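Local coordinates for Esterase/lipase-like protein (Caldicellulosiruptor lactoaceticus 6A, PDB 6A6O) that hydrolyses both acetyl esters and beta-1,4-xylosides, and probably adopts the alpha/beta-hydrolase fold, at residues Lys266-Thr269 with Lys270-Lys274. Sequence-based numbering, arbitrary orientation.
Sequences KEWT and KLCEK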
loop_
_atom_site.group_PDB
_atom_site.type_symbol
_atom_site.label_atom_id
_atom_site.label_comp_id
_atom_site.label_asym_id
_atom_site.label_seq_id
_atom_site.Cartn_x
_atom_site.Cartn_y
_atom_site.Cartn_z
ATOM N N LYS A 266 6.096 19.564 -0.566
ATOM C CA LYS A 266 5.014 19.354 -1.519
ATOM C C LYS A 266 5.561 19.034 -2.905
ATOM O O LYS A 266 4.809 18.945 -3.876
ATOM C CB LYS A 266 4.110 20.587 -1.583
ATOM C CG LYS A 266 4.788 21.826 -2.145
ATOM C CD LYS A 266 3.771 22.889 -2.520
ATOM C CE LYS A 266 4.010 24.178 -1.750
ATOM N NZ LYS A 266 3.645 25.380 -2.551
ATOM N N GLU A 267 6.875 18.860 -2.986
ATOM C CA GLU A 267 7.527 18.549 -4.250
ATOM C C GLU A 267 7.659 17.044 -4.444
ATOM O O GLU A 267 8.251 16.589 -5.422
ATOM C CB GLU A 267 8.905 19.210 -4.317
ATOM C CG GLU A 267 8.863 20.715 -4.527
ATOM C CD GLU A 267 7.959 21.118 -5.676
ATOM O OE1 GLU A 267 8.004 20.451 -6.731
ATOM O OE2 GLU A 267 7.205 22.102 -5.523
ATOM N N TRP A 268 7.108 16.271 -3.512
ATOM C CA TRP A 268 7.184 14.814 -3.614
ATOM C C TRP A 268 6.176 14.262 -4.617
ATOM O O TRP A 268 6.472 13.289 -5.322
ATOM C CB TRP A 268 7.012 14.169 -2.238
ATOM C CG TRP A 268 5.604 13.911 -1.732
ATOM C CD1 TRP A 268 4.931 14.633 -0.770
ATOM C CD2 TRP A 268 4.736 12.823 -2.093
ATOM N NE1 TRP A 268 3.697 14.066 -0.533
ATOM C CE2 TRP A 268 3.554 12.957 -1.327
ATOM C CE3 TRP A 268 4.845 11.746 -2.987
ATOM C CZ2 TRP A 268 2.483 12.060 -1.430
ATOM C CZ3 TRP A 268 3.766 10.851 -3.093
ATOM C CH2 TRP A 268 2.607 11.020 -2.320
ATOM N N THR A 269 4.988 14.870 -4.713
ATOM C CA THR A 269 4.004 14.361 -5.664
ATOM C C THR A 269 4.425 14.613 -7.106
ATOM O O THR A 269 4.107 13.811 -7.991
ATOM C CB THR A 269 2.622 14.977 -5.421
ATOM O OG1 THR A 269 2.706 16.407 -5.502
ATOM C CG2 THR A 269 2.083 14.553 -4.058
ATOM N N LYS A 270 5.110 15.726 -7.370
ATOM C CA LYS A 270 5.584 15.972 -8.724
ATOM C C LYS A 270 6.730 15.026 -9.068
ATOM O O LYS A 270 6.795 14.496 -10.184
ATOM C CB LYS A 270 6.004 17.436 -8.877
ATOM C CG LYS A 270 6.532 17.768 -10.261
ATOM C CD LYS A 270 5.501 17.481 -11.350
ATOM C CE LYS A 270 4.268 18.377 -11.230
ATOM N NZ LYS A 270 3.333 18.148 -12.385
ATOM N N LEU A 271 7.612 14.759 -8.100
ATOM C CA LEU A 271 8.666 13.779 -8.331
ATOM C C LEU A 271 8.074 12.386 -8.532
ATOM O O LEU A 271 8.552 11.615 -9.370
ATOM C CB LEU A 271 9.656 13.799 -7.163
ATOM C CG LEU A 271 10.468 15.104 -7.005
ATOM C CD1 LEU A 271 11.037 15.249 -5.588
ATOM C CD2 LEU A 271 11.588 15.159 -8.024
ATOM N N CYS A 272 7.017 12.055 -7.787
ATOM C CA CYS A 272 6.400 10.737 -7.940
ATOM C C CYS A 272 5.728 10.600 -9.301
ATOM O O CYS A 272 5.833 9.552 -9.950
ATOM C CB CYS A 272 5.391 10.496 -6.821
ATOM S SG CYS A 272 4.918 8.772 -6.691
ATOM N N GLU A 273 5.047 11.658 -9.754
ATOM C CA GLU A 273 4.471 11.668 -11.095
ATOM C C GLU A 273 5.532 11.401 -12.159
ATOM O O GLU A 273 5.323 10.587 -13.067
ATOM C CB GLU A 273 3.785 13.007 -11.352
ATOM C CG GLU A 273 3.202 13.139 -12.754
ATOM C CD GLU A 273 2.800 14.566 -13.087
ATOM O OE1 GLU A 273 2.672 15.392 -12.159
ATOM O OE2 GLU A 273 2.608 14.859 -14.282
ATOM N N LYS A 274 6.681 12.079 -12.061
ATOM C CA LYS A 274 7.746 11.861 -13.036
ATOM C C LYS A 274 8.352 10.467 -12.912
ATOM O O LYS A 274 8.752 9.878 -13.923
ATOM C CB LYS A 274 8.828 12.933 -12.888
ATOM C CG LYS A 274 8.356 14.331 -13.298
ATOM C CD LYS A 274 7.665 14.292 -14.667
ATOM C CE LYS A 274 7.227 15.681 -15.148
ATOM N NZ LYS A 274 6.368 15.590 -16.376
#
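C272 N donates to W268 O at 2.8 Å and E273 N to T269 O at 2.9 Å, backbone bonds from residue i+4 back to i in the first turn of helix 268-278. A third bond of the same spacing, L271 N to E267 O, is weak at 3.3 Å, and CG and CD1 of L271 both lie 3.1 Å from E267 O, so the leucine branch crowds the carbonyl that its own N-H addresses. Along the polar flank, K270 NZ forms a salt bridge with E273 OE1 at 2.8 Å, reaching the syn side of the carboxylate but 28° out of its plane. The lysine chain bends at chi2 and chi3 to bring the ammonium back beside the extended glutamate one turn ahead. On the inward flank, T269 CG2 sits 3.5 Å above one face of the W268 indole, over its centre. CB of C272 approaches the ring obliquely, 4.1 Å from W268 CE3. W268 holds its indole between backbone N and carbonyl carbon (chi1 85°), which turns the ring over the threonine methyl next door. W268 NE1 donates to G257 O outside the turn, while its ring stacks on W217 and meets W79 edge-to-face. C272 also touches W79 and V168, seating the helix against the central sheet and helix 74-82. This is the last helix of what is probably an alpha/beta-hydrolase fold, amphipathic in its first turns: a buried tryptophan, whose one indole N-H is satisfied by a loop carbonyl, packs the inner side against the sheet and helix 74-82, and a lysine-glutamate pair probably adds modest electrostatic stability to the outer side.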